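PDB 5TD6: FOG-3 protein from Caenorhabditis elegans, which specifies sperm fate in the nematode germ line as an RNA-binding multimer of BTG/Tob-family subunits. Local coordinates for residues B[1-5]-B[36-40]; B[44-50]-B[91-95]; B[94-98]-B[109-115]. The protein carries 2 engineered substitutions. All coordinates share one frame; numbering follows the deposited sequence.

Overall arrangement
The chain is the BTG/Tob part of a longer protein, in which helices pack against a small antiparallel sheet. Interaction 1 joins the start of helix 2-13 to the last turns of helix 22-41; interaction 2 lays the loop after that helix on the end of strand 89-93; interaction 3 pairs the next strand, 96-100, with 109-115. Interactions 2 and 3 share Pro94 and Gly95, and their centres are about 9 Å apart. Glu4 ties interaction 1 to both, its OE2 lying 2.9 Å from Gly95 N in a probable hydrogen bond. The centre of interaction 1 is about 10 Å from that of interaction 2 and 12 Å from that of interaction 3.

Interaction 1. Residues B[1-5]-B[36-40]; sequences MYTEV and LVSHF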
ATOM      1  N   MET B   1      -0.510  10.056  10.873  1.00 34.02           N
ATOM      2  CA  MET B   1       0.621  10.689  10.196  0.54 36.22           C
ATOM      3  C   MET B   1       1.468   9.689   9.412  1.00 32.00           C
ATOM      4  O   MET B   1       1.670   9.813   8.209  1.00 35.36           O
ATOM      5  CB  MET B   1       1.502  11.413  11.215  0.54 36.18           C
ATOM      6  CG  MET B   1       2.810  11.888  10.647  0.54 45.09           C
ATOM      7  SD  MET B   1       2.539  13.067   9.313  0.54 34.24           S
ATOM      8  CE  MET B   1       4.169  13.228   8.764  0.54 45.91           C
ATOM      9  N   TYR B   2       1.986   8.691  10.121  1.00 38.25           N
ATOM     10  CA  TYR B   2       2.955   7.782   9.514  1.00 35.42           C
ATOM     11  C   TYR B   2       2.300   6.852   8.500  1.00 37.10           C
ATOM     12  O   TYR B   2       2.892   6.533   7.458  1.00 28.09           O
ATOM     13  CB  TYR B   2       3.685   6.994  10.612  1.00 37.83           C
ATOM     14  CG  TYR B   2       4.509   7.927  11.464  1.00 39.39           C
ATOM     15  CD1 TYR B   2       5.715   8.435  11.001  1.00 40.47           C
ATOM     16  CD2 TYR B   2       4.058   8.346  12.708  1.00 46.83           C
ATOM     17  CE1 TYR B   2       6.464   9.315  11.768  1.00 43.44           C
ATOM     18  CE2 TYR B   2       4.800   9.221  13.478  1.00 50.53           C
ATOM     19  CZ  TYR B   2       5.999   9.701  13.001  1.00 48.16           C
ATOM     20  OH  TYR B   2       6.730  10.566  13.766  1.00 53.39           O
ATOM     21  N   THR B   3       1.080   6.426   8.814  1.00 34.06           N
ATOM     22  CA  THR B   3       0.242   5.676   7.866  1.00 30.28           C
ATOM     23  C   THR B   3       0.137   6.425   6.534  1.00 33.30           C
ATOM     24  O   THR B   3       0.405   5.863   5.463  1.00 31.43           O
ATOM     25  CB  THR B   3      -1.174   5.467   8.427  1.00 30.46           C
ATOM     26  OG1 THR B   3      -1.100   4.779   9.679  1.00 27.15           O
ATOM     27  CG2 THR B   3      -2.077   4.687   7.452  1.00 30.75           C
ATOM     28  N   GLU B   4      -0.252   7.700   6.604  1.00 34.13           N
ATOM     29  CA  GLU B   4      -0.472   8.477   5.384  1.00 29.39           C
ATOM     30  C   GLU B   4       0.824   8.648   4.594  1.00 26.56           C
ATOM     31  O   GLU B   4       0.840   8.503   3.369  1.00 27.38           O
ATOM     32  CB  GLU B   4      -1.081   9.846   5.714  1.00 28.32           C
ATOM     33  CG  GLU B   4      -2.507   9.798   6.233  1.00 25.41           C
ATOM     34  CD  GLU B   4      -2.590   9.592   7.763  1.00 28.16           C
ATOM     35  OE1 GLU B   4      -1.559   9.325   8.431  1.00 32.42           O
ATOM     36  OE2 GLU B   4      -3.706   9.688   8.289  1.00 28.48           O
ATOM     37  N   VAL B   5       1.914   8.945   5.292  1.00 28.78           N
ATOM     38  CA  VAL B   5       3.217   9.083   4.644  1.00 29.60           C
ATOM     39  C   VAL B   5       3.610   7.774   3.984  1.00 30.14           C
ATOM     40  O   VAL B   5       4.110   7.756   2.878  1.00 30.20           O
ATOM     41  CB  VAL B   5       4.332   9.484   5.645  1.00 28.03           C
ATOM     42  CG1 VAL B   5       5.674   9.331   5.008  1.00 24.62           C
ATOM     43  CG2 VAL B   5       4.129  10.924   6.148  1.00 32.61           C
ATOM     44  N   LEU B  36       8.896  13.853   4.152  1.00 34.51           N
ATOM     45  CA  LEU B  36       7.465  14.117   4.193  1.00 39.42           C
ATOM     46  C   LEU B  36       6.998  14.320   5.624  1.00 37.35           C
ATOM     47  O   LEU B  36       6.148  15.178   5.893  1.00 38.55           O
ATOM     48  CB  LEU B  36       6.678  12.976   3.546  1.00 30.83           C
ATOM     49  CG  LEU B  36       6.788  12.883   2.023  1.00 38.83           C
ATOM     50  CD1 LEU B  36       5.943  11.733   1.508  1.00 27.43           C
ATOM     51  CD2 LEU B  36       6.397  14.215   1.332  1.00 31.82           C
ATOM     52  N   VAL B  37       7.536  13.516   6.533  1.00 39.59           N
ATOM     53  CA  VAL B  37       7.187  13.654   7.932  1.00 40.08           C
ATOM     54  C   VAL B  37       7.549  15.059   8.411  1.00 46.81           C
ATOM     55  O   VAL B  37       6.732  15.750   9.025  1.00 46.87           O
ATOM     56  CB  VAL B  37       7.853  12.576   8.817  1.00 44.04           C
ATOM     57  CG1 VAL B  37       7.691  12.927  10.295  1.00 40.33           C
ATOM     58  CG2 VAL B  37       7.215  11.230   8.557  1.00 41.10           C
ATOM     59  N   SER B  38       8.750  15.505   8.079  1.00 46.47           N
ATOM     60  CA  SER B  38       9.167  16.857   8.426  1.00 45.68           C
ATOM     61  C   SER B  38       8.250  17.920   7.807  1.00 48.17           C
ATOM     62  O   SER B  38       7.824  18.849   8.479  1.00 58.13           O
ATOM     63  CB  SER B  38      10.611  17.075   7.982  1.00 48.82           C
ATOM     64  OG  SER B  38      10.843  18.438   7.663  1.00 60.51           O
ATOM     65  N   HIS B  39       7.937  17.749   6.527  1.00 50.54           N
ATOM     66  CA  HIS B  39       7.143  18.687   5.735  1.00 52.14           C
ATOM     67  C   HIS B  39       5.688  18.757   6.211  1.00 55.72           C
ATOM     68  O   HIS B  39       5.048  19.807   6.112  1.00 57.17           O
ATOM     69  CB  HIS B  39       7.220  18.265   4.252  1.00 60.44           C
ATOM     70  CG  HIS B  39       6.555  19.205   3.285  1.00 69.14           C
ATOM     71  ND1 HIS B  39       6.906  20.535   3.167  1.00 71.31           N
ATOM     72  CD2 HIS B  39       5.605  18.985   2.342  1.00 66.24           C
ATOM     73  CE1 HIS B  39       6.175  21.099   2.220  1.00 69.49           C
ATOM     74  NE2 HIS B  39       5.380  20.179   1.702  1.00 67.37           N
ATOM     75  N   PHE B  40       5.179  17.641   6.736  1.00 43.73           N
ATOM     76  CA  PHE B  40       3.773  17.531   7.148  1.00 39.73           C
ATOM     77  C   PHE B  40       3.512  17.915   8.614  1.00 44.73           C
ATOM     78  O   PHE B  40       2.393  18.296   8.971  1.00 41.31           O
ATOM     79  CB  PHE B  40       3.264  16.093   6.943  1.00 34.75           C
ATOM     80  CG  PHE B  40       3.180  15.659   5.490  1.00 33.51           C
ATOM     81  CD1 PHE B  40       3.375  16.560   4.460  1.00 33.82           C
ATOM     82  CD2 PHE B  40       2.912  14.337   5.175  1.00 37.10           C
ATOM     83  CE1 PHE B  40       3.284  16.156   3.135  1.00 36.27           C
ATOM     84  CE2 PHE B  40       2.827  13.922   3.862  1.00 34.82           C
ATOM     85  CZ  PHE B  40       3.008  14.833   2.839  1.00 35.50           C
TER
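The amino nitrogen of Met1, a residue that in one of its two conformers reaches toward helix 22-41, is gripped by two carboxylates. Met1 N donates to Glu4 OE1 at 2.8 Å, meeting it on the syn side and 27° out of the carboxylate plane, and also bonds Asp118 OD2. Asp118 takes Tyr2 N and Thr3 OG1 as well, so it gathers polar groups at the first turn of helix 2-13. Between the helices the contact is apolar and centres on Val37. Val5 faces Leu36, Val37 and Phe40: CG1 lies 4.1 Å from Leu36 CB, while CG2, placed anti to the carbonyl carbon, sits 3.8 Å from Phe40 CD2 and 3.9 Å from Val37 CG2. The Val5 and Val37 side chains cross at about a right angle. Tyr2 closes the more exposed margin, its CE1 3.8 Å from Val37 CG2, and also packs on Val124 of the second subunit. Met1 CE is directed at Val37 and Phe40, too close to Val37 for its exact position to be trusted. No hydrogen bond spans the two helices: side-chain packing joins them, while the amino end, probably charged and stabilised by its two acidic partners, is held by residues outside helix 22-41.

Interaction 2. Residues B[44-50]-B[91-95]; sequences WDVNHPK and FANPG. Engineered in segment 44-50: Asn47 (natural residue His).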
ATOM      1  N   TRP B  44      -0.168  19.270  10.494  1.00 52.39           N
ATOM      2  CA  TRP B  44      -0.994  18.070  10.686  1.00 40.47           C
ATOM      3  C   TRP B  44      -1.949  18.221  11.873  1.00 44.28           C
ATOM      4  O   TRP B  44      -1.520  18.305  13.024  1.00 51.85           O
ATOM      5  CB  TRP B  44      -0.100  16.847  10.885  1.00 42.59           C
ATOM      6  CG  TRP B  44      -0.729  15.546  10.480  1.00 42.87           C
ATOM      7  CD1 TRP B  44      -1.300  14.618  11.307  1.00 44.56           C
ATOM      8  CD2 TRP B  44      -0.818  15.011   9.152  1.00 38.22           C
ATOM      9  NE1 TRP B  44      -1.752  13.543  10.570  1.00 35.50           N
ATOM     10  CE2 TRP B  44      -1.461  13.760   9.247  1.00 35.01           C
ATOM     11  CE3 TRP B  44      -0.412  15.464   7.892  1.00 38.04           C
ATOM     12  CZ2 TRP B  44      -1.726  12.972   8.125  1.00 29.74           C
ATOM     13  CZ3 TRP B  44      -0.675  14.661   6.771  1.00 33.05           C
ATOM     14  CH2 TRP B  44      -1.312  13.442   6.899  1.00 33.95           C
ATOM     15  N   ASP B  45      -3.243  18.253  11.586  1.00 40.49           N
ATOM     16  CA  ASP B  45      -4.264  18.360  12.628  1.00 45.65           C
ATOM     17  C   ASP B  45      -5.369  17.335  12.359  1.00 42.56           C
ATOM     18  O   ASP B  45      -6.211  17.530  11.488  1.00 42.43           O
ATOM     19  CB  ASP B  45      -4.814  19.795  12.678  1.00 50.06           C
ATOM     20  CG  ASP B  45      -5.966  19.973  13.672  1.00 54.08           C
ATOM     21  OD1 ASP B  45      -6.374  19.016  14.371  1.00 52.53           O
ATOM     22  OD2 ASP B  45      -6.457  21.114  13.761  1.00 57.27           O
ATOM     23  N   VAL B  46      -5.365  16.243  13.117  1.00 40.74           N
ATOM     24  CA  VAL B  46      -6.280  15.139  12.822  1.00 41.09           C
ATOM     25  C   VAL B  46      -7.732  15.549  12.984  1.00 45.48           C
ATOM     26  O   VAL B  46      -8.607  14.945  12.371  1.00 42.58           O
ATOM     27  CB  VAL B  46      -6.000  13.903  13.704  1.00 38.13           C
ATOM     28  CG1 VAL B  46      -4.631  13.335  13.380  1.00 37.19           C
ATOM     29  CG2 VAL B  46      -6.094  14.247  15.188  1.00 46.31           C
ATOM     30  N   ASN B  47      -7.991  16.578  13.797  1.00 45.16           N
ATOM     31  CA  ASN B  47      -9.358  17.061  14.001  1.00 44.73           C
ATOM     32  C   ASN B  47      -9.840  17.923  12.842  1.00 49.56           C
ATOM     33  O   ASN B  47     -11.038  18.127  12.677  1.00 45.78           O
ATOM     34  CB  ASN B  47      -9.463  17.832  15.325  1.00 49.15           C
ATOM     35  CG  ASN B  47      -9.284  16.922  16.527  1.00 50.05           C
ATOM     36  OD1 ASN B  47      -9.636  15.751  16.466  1.00 48.43           O
ATOM     37  ND2 ASN B  47      -8.744  17.451  17.614  1.00 55.30           N
ATOM     38  N   HIS B  48      -8.905  18.423  12.035  1.00 52.33           N
ATOM     39  CA  HIS B  48      -9.273  19.158  10.829  1.00 54.36           C
ATOM     40  C   HIS B  48      -8.367  18.748   9.674  1.00 45.11           C
ATOM     41  O   HIS B  48      -7.373  19.403   9.394  1.00 51.09           O
ATOM     42  CB  HIS B  48      -9.214  20.672  11.078  1.00 57.98           C
ATOM     43  CG  HIS B  48     -10.143  21.135  12.159  1.00 59.90           C
ATOM     44  ND1 HIS B  48      -9.762  21.226  13.480  1.00 57.92           N
ATOM     45  CD2 HIS B  48     -11.451  21.487  12.118  1.00 62.97           C
ATOM     46  CE1 HIS B  48     -10.790  21.632  14.205  1.00 63.48           C
ATOM     47  NE2 HIS B  48     -11.828  21.795  13.402  1.00 62.80           N
ATOM     48  N   PRO B  49      -8.720  17.648   8.996  1.00 44.99           N
ATOM     49  CA  PRO B  49      -7.867  17.065   7.949  1.00 41.70           C
ATOM     50  C   PRO B  49      -7.510  18.046   6.826  1.00 44.21           C
ATOM     51  O   PRO B  49      -6.427  17.934   6.254  1.00 44.58           O
ATOM     52  CB  PRO B  49      -8.715  15.900   7.408  1.00 35.94           C
ATOM     53  CG  PRO B  49      -9.659  15.542   8.556  1.00 44.67           C
ATOM     54  CD  PRO B  49      -9.948  16.862   9.233  1.00 46.74           C
ATOM     55  N   LYS B  50      -8.391  18.990   6.511  1.00 49.49           N
ATOM     56  CA  LYS B  50      -8.128  19.895   5.392  1.00 51.09           C
ATOM     57  C   LYS B  50      -7.193  21.044   5.760  1.00 46.32           C
ATOM     58  O   LYS B  50      -6.556  21.623   4.881  1.00 53.01           O
ATOM     59  CB  LYS B  50      -9.435  20.455   4.834  1.00 57.02           C
ATOM     60  CG  LYS B  50     -10.179  19.498   3.913  1.00 61.36           C
ATOM     61  CD  LYS B  50     -11.452  20.142   3.363  1.00 70.12           C
ATOM     62  CE  LYS B  50     -12.241  19.180   2.483  1.00 72.27           C
ATOM     63  NZ  LYS B  50     -11.462  18.765   1.285  1.00 68.53           N
ATOM     64  N   PHE B  91      -1.789  14.802  -2.575  1.00 35.61           N
ATOM     65  CA  PHE B  91      -2.157  15.393  -1.293  1.00 38.04           C
ATOM     66  C   PHE B  91      -2.132  14.315  -0.221  1.00 39.40           C
ATOM     67  O   PHE B  91      -2.516  13.167  -0.474  1.00 38.32           O
ATOM     68  CB  PHE B  91      -3.566  16.014  -1.339  1.00 37.80           C
ATOM     69  CG  PHE B  91      -3.701  17.191  -2.274  1.00 44.37           C
ATOM     70  CD1 PHE B  91      -3.827  17.005  -3.644  1.00 43.80           C
ATOM     71  CD2 PHE B  91      -3.733  18.482  -1.779  1.00 52.14           C
ATOM     72  CE1 PHE B  91      -3.964  18.087  -4.497  1.00 46.89           C
ATOM     73  CE2 PHE B  91      -3.865  19.571  -2.631  1.00 49.42           C
ATOM     74  CZ  PHE B  91      -3.979  19.371  -3.992  1.00 45.75           C
ATOM     75  N   ALA B  92      -1.689  14.688   0.969  1.00 39.39           N
ATOM     76  CA  ALA B  92      -1.763  13.817   2.127  1.00 30.10           C
ATOM     77  C   ALA B  92      -2.331  14.618   3.289  1.00 35.25           C
ATOM     78  O   ALA B  92      -1.725  15.587   3.746  1.00 38.09           O
ATOM     79  CB  ALA B  92      -0.397  13.241   2.464  1.00 34.28           C
ATOM     80  N   ASN B  93      -3.523  14.216   3.726  1.00 37.94           N
ATOM     81  CA  ASN B  93      -4.215  14.770   4.878  1.00 35.03           C
ATOM     82  C   ASN B  93      -4.472  13.665   5.909  1.00 35.57           C
ATOM     83  O   ASN B  93      -4.476  12.481   5.555  1.00 33.05           O
ATOM     84  CB  ASN B  93      -5.558  15.373   4.463  1.00 31.20           C
ATOM     85  CG  ASN B  93      -5.419  16.562   3.530  1.00 40.48           C
ATOM     86  OD1 ASN B  93      -4.395  17.250   3.518  1.00 39.05           O
ATOM     87  ND2 ASN B  93      -6.474  16.824   2.754  1.00 36.65           N
ATOM     88  N   PRO B  94      -4.730  14.042   7.172  1.00 30.77           N
ATOM     89  CA  PRO B  94      -5.200  13.036   8.135  1.00 29.82           C
ATOM     90  C   PRO B  94      -6.358  12.213   7.549  1.00 29.18           C
ATOM     91  O   PRO B  94      -7.363  12.772   7.124  1.00 32.29           O
ATOM     92  CB  PRO B  94      -5.644  13.877   9.331  1.00 29.43           C
ATOM     93  CG  PRO B  94      -4.748  15.099   9.272  1.00 31.64           C
ATOM     94  CD  PRO B  94      -4.559  15.374   7.797  1.00 32.88           C
ATOM     95  N   GLY B  95      -6.177  10.900   7.473  1.00 34.52           N
ATOM     96  CA  GLY B  95      -7.230  10.019   6.995  1.00 27.95           C
ATOM     97  C   GLY B  95      -7.366   9.929   5.486  1.00 33.10           C
ATOM     98  O   GLY B  95      -8.206   9.180   4.989  1.00 34.07           O
TER
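Pro94 lies flat on the indole of Trp44 and meets Pro49 on its far side, making the dense part of this contact. Its CD stands 3.7 Å from the centroid of the six-membered ring and only 9° off the normal, a CH-pi contact over the face, while Pro94 CG comes to 3.5 Å from Trp44 CE2. The indole gets there because CG of Trp44 is turned anti to its own N (chi1 -154°), which sends the benzo end along the strand until CZ3 is 3.3 Å from Ala92 O. From the Pro49 side, Pro49 CB approaches Pro94 O at 3.4 Å and Pro49 O approaches Asn93 CG at 3.2 Å. Val46 meets Pro94 mainly through its backbone, Val46 CA to Pro94 CB at 3.8 Å. No hydrogen bond crosses between the segments; the Asn93 amide is instead held by helix 53-56, with OD1 bonded to Arg56 NH2 and ND2 to Glu53 OE2. Arg56 NE also bonds Ala92 O.

The outer side is looser, from the exposed residues Asn47, an engineered substitution, and His48 onward. This part is organised from within: His48 N bonds Asp45 O at 2.9 Å in a type I beta turn, and Asp45 OD1 accepts from Asn47 N at 3.0 Å, with the donor above the carboxylate plane. Lys50 is likewise exposed and points its CB away from the strand. The arrangement is that of a loop with an Asx turn, folded over the bend of a two-residue beta hairpin, whose Pro94 and Gly95 have the backbone angles of a type II turn between strands 89-93 and 96-100.

Interaction 3. Residues B[94-98]-B[109-115]; sequences PGHVF and PIWIGDV
Val97 packs against Ile110 and Trp111 at the apolar centre, under helix 2-13. Val97 CG1, anti to the backbone N (chi1 -176°), lies 3.9 Å from Ile110 CD1, and the two side chains cross obliquely. Phe11 of the helix covers Ile110, while Thr3 and Glu7 touch Trp111. The indole runs along the sheet from Trp111 so that its CZ3 rests 3.7 Å from Gly95 C, and Gly113 N lies over one face of the ring, near its border. On the other side of the sheet, His96 and Ile112 run alongside each other, with CD2 of His96 3.9 Å from CG1 of Ile112. One face of the His96 imidazole is covered at its centre by CD1 of Phe98.

The backbones pair antiparallel with a classic beta bulge. Val97 O takes two donors from the same face of its carbonyl plane, Ile110 N at 2.8 Å and Trp111 N at 3.0 Å, so two consecutive residues, Ile110 and Trp111, face the single residue Val97. In return Val97 N gives an almost straight bond (170°) to Trp111 O, which lies in the plane of the His96 ring, at its edge. The chain turns a corner at Ile110, within the bulge.

Toward the hairpin bend the pairing ends with Gly113 N donating to Gly95 O at 3.0 Å, from above the carbonyl plane. Beyond it, CG1 of Val115 closes on CB of Pro94 at 3.9 Å. Phe17 of the second subunit meets the Trp111 ring at a steep angle and packs on Pro109 and Ile112. At the polar edge Asp114 OD1 bonds Asn116 N, and the side chain packs on Arg22 of the second subunit.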
ATOM      1  N   PRO B  94      -4.730  14.042   7.172  1.00 30.77           N
ATOM      2  CA  PRO B  94      -5.200  13.036   8.135  1.00 29.82           C
ATOM      3  C   PRO B  94      -6.358  12.213   7.549  1.00 29.18           C
ATOM      4  O   PRO B  94      -7.363  12.772   7.124  1.00 32.29           O
ATOM      5  CB  PRO B  94      -5.644  13.877   9.331  1.00 29.43           C
ATOM      6  CG  PRO B  94      -4.748  15.099   9.272  1.00 31.64           C
ATOM      7  CD  PRO B  94      -4.559  15.374   7.797  1.00 32.88           C
ATOM      8  N   GLY B  95      -6.177  10.900   7.473  1.00 34.52           N
ATOM      9  CA  GLY B  95      -7.230  10.019   6.995  1.00 27.95           C
ATOM     10  C   GLY B  95      -7.366   9.929   5.486  1.00 33.10           C
ATOM     11  O   GLY B  95      -8.206   9.180   4.989  1.00 34.07           O
ATOM     12  N   HIS B  96      -6.537  10.662   4.740  1.00 27.36           N
ATOM     13  CA  HIS B  96      -6.843  10.860   3.322  1.00 36.08           C
ATOM     14  C   HIS B  96      -5.649  11.243   2.464  1.00 31.85           C
ATOM     15  O   HIS B  96      -5.134  12.360   2.542  1.00 38.26           O
ATOM     16  CB  HIS B  96      -7.917  11.934   3.164  1.00 39.57           C
ATOM     17  CG  HIS B  96      -8.576  11.933   1.819  1.00 35.51           C
ATOM     18  ND1 HIS B  96      -9.239  13.030   1.314  1.00 36.34           N
ATOM     19  CD2 HIS B  96      -8.662  10.971   0.871  1.00 30.63           C
ATOM     20  CE1 HIS B  96      -9.731  12.735   0.123  1.00 36.94           C
ATOM     21  NE2 HIS B  96      -9.389  11.494  -0.172  1.00 32.34           N
ATOM     22  N   VAL B  97      -5.220  10.294   1.647  1.00 26.34           N
ATOM     23  CA  VAL B  97      -4.154  10.520   0.689  1.00 24.66           C
ATOM     24  C   VAL B  97      -4.785  10.353  -0.682  1.00 31.52           C
ATOM     25  O   VAL B  97      -5.583   9.424  -0.908  1.00 27.45           O
ATOM     26  CB  VAL B  97      -2.995   9.531   0.886  1.00 30.99           C
ATOM     27  CG1 VAL B  97      -1.830   9.850  -0.066  1.00 32.57           C
ATOM     28  CG2 VAL B  97      -2.530   9.567   2.322  1.00 29.69           C
ATOM     29  N   PHE B  98      -4.463  11.257  -1.592  1.00 29.72           N
ATOM     30  CA  PHE B  98      -5.149  11.240  -2.873  1.00 30.69           C
ATOM     31  C   PHE B  98      -4.420  12.062  -3.920  1.00 36.45           C
ATOM     32  O   PHE B  98      -3.555  12.860  -3.592  1.00 36.99           O
ATOM     33  CB  PHE B  98      -6.581  11.746  -2.718  1.00 29.56           C
ATOM     34  CG  PHE B  98      -6.691  13.172  -2.199  1.00 37.67           C
ATOM     35  CD1 PHE B  98      -6.706  13.437  -0.838  1.00 40.45           C
ATOM     36  CD2 PHE B  98      -6.832  14.239  -3.083  1.00 42.40           C
ATOM     37  CE1 PHE B  98      -6.828  14.743  -0.369  1.00 43.45           C
ATOM     38  CE2 PHE B  98      -6.962  15.548  -2.620  1.00 41.38           C
ATOM     39  CZ  PHE B  98      -6.961  15.802  -1.272  1.00 41.45           C
ATOM     40  N   PRO B 109      -8.618   8.498  -4.972  1.00 36.23           N
ATOM     41  CA  PRO B 109      -8.085   8.144  -3.658  1.00 29.20           C
ATOM     42  C   PRO B 109      -6.904   7.215  -3.754  1.00 32.54           C
ATOM     43  O   PRO B 109      -6.883   6.305  -4.579  1.00 34.40           O
ATOM     44  CB  PRO B 109      -9.275   7.449  -2.959  1.00 33.91           C
ATOM     45  CG  PRO B 109     -10.138   6.963  -4.081  1.00 42.30           C
ATOM     46  CD  PRO B 109      -9.965   7.943  -5.212  1.00 38.59           C
ATOM     47  N   ILE B 110      -5.905   7.481  -2.920  1.00 26.21           N
ATOM     48  CA  ILE B 110      -4.778   6.588  -2.745  1.00 22.37           C
ATOM     49  C   ILE B 110      -5.006   5.767  -1.456  1.00 28.03           C
ATOM     50  O   ILE B 110      -4.824   4.549  -1.429  1.00 32.47           O
ATOM     51  CB  ILE B 110      -3.447   7.349  -2.638  1.00 25.76           C
ATOM     52  CG1 ILE B 110      -3.124   8.057  -3.965  1.00 28.07           C
ATOM     53  CG2 ILE B 110      -2.347   6.364  -2.211  1.00 26.97           C
ATOM     54  CD1 ILE B 110      -1.960   9.088  -3.858  1.00 34.81           C
ATOM     55  N   TRP B 111      -5.412   6.453  -0.397  1.00 25.88           N
ATOM     56  CA  TRP B 111      -5.775   5.798   0.860  1.00 26.29           C
ATOM     57  C   TRP B 111      -6.766   6.643   1.649  1.00 27.66           C
ATOM     58  O   TRP B 111      -6.670   7.882   1.674  1.00 30.40           O
ATOM     59  CB  TRP B 111      -4.528   5.510   1.708  1.00 23.52           C
ATOM     60  CG  TRP B 111      -4.831   4.800   3.050  1.00 27.67           C
ATOM     61  CD1 TRP B 111      -4.995   3.455   3.260  1.00 28.97           C
ATOM     62  CD2 TRP B 111      -5.000   5.426   4.331  1.00 26.60           C
ATOM     63  NE1 TRP B 111      -5.245   3.207   4.598  1.00 26.72           N
ATOM     64  CE2 TRP B 111      -5.253   4.401   5.274  1.00 31.42           C
ATOM     65  CE3 TRP B 111      -4.965   6.756   4.773  1.00 30.96           C
ATOM     66  CZ2 TRP B 111      -5.467   4.665   6.626  1.00 31.01           C
ATOM     67  CZ3 TRP B 111      -5.177   7.018   6.120  1.00 31.45           C
ATOM     68  CH2 TRP B 111      -5.416   5.980   7.030  1.00 32.75           C
ATOM     69  N   ILE B 112      -7.721   5.955   2.275  1.00 30.28           N
ATOM     70  CA  ILE B 112      -8.734   6.537   3.148  1.00 27.66           C
ATOM     71  C   ILE B 112      -8.831   5.670   4.388  1.00 36.38           C
ATOM     72  O   ILE B 112      -8.923   4.440   4.296  1.00 27.41           O
ATOM     73  CB  ILE B 112     -10.139   6.619   2.483  1.00 32.41           C
ATOM     74  CG1 ILE B 112     -10.097   7.402   1.158  1.00 25.20           C
ATOM     75  CG2 ILE B 112     -11.157   7.295   3.425  1.00 31.59           C
ATOM     76  CD1 ILE B 112     -11.504   7.778   0.640  1.00 26.84           C
ATOM     77  N   GLY B 113      -8.800   6.301   5.550  1.00 35.60           N
ATOM     78  CA  GLY B 113      -8.892   5.552   6.787  1.00 38.18           C
ATOM     79  C   GLY B 113      -9.028   6.447   8.000  1.00 39.28           C
ATOM     80  O   GLY B 113      -9.258   7.657   7.884  1.00 34.29           O
ATOM     81  N   ASP B 114      -8.878   5.826   9.163  1.00 31.98           N
ATOM     82  CA  ASP B 114      -9.029   6.468  10.471  1.00 35.03           C
ATOM     83  C   ASP B 114      -7.927   7.518  10.602  1.00 32.67           C
ATOM     84  O   ASP B 114      -6.769   7.228  10.294  1.00 33.00           O
ATOM     85  CB  ASP B 114      -8.946   5.372  11.563  1.00 31.46           C
ATOM     86  CG  ASP B 114      -9.334   5.847  12.968  1.00 38.37           C
ATOM     87  OD1 ASP B 114      -9.069   6.998  13.349  1.00 34.64           O
ATOM     88  OD2 ASP B 114      -9.884   5.012  13.716  1.00 43.81           O
ATOM     89  N   VAL B 115      -8.272   8.742  11.009  1.00 32.80           N
ATOM     90  CA  VAL B 115      -7.245   9.777  11.213  1.00 33.28           C
ATOM     91  C   VAL B 115      -6.258   9.362  12.300  1.00 34.30           C
ATOM     92  O   VAL B 115      -5.183   9.931  12.420  1.00 33.13           O
ATOM     93  CB  VAL B 115      -7.852  11.165  11.599  1.00 34.09           C
ATOM     94  CG1 VAL B 115      -8.699  11.713  10.449  1.00 35.83           C
ATOM     95  CG2 VAL B 115      -8.670  11.070  12.903  1.00 34.94           C
TER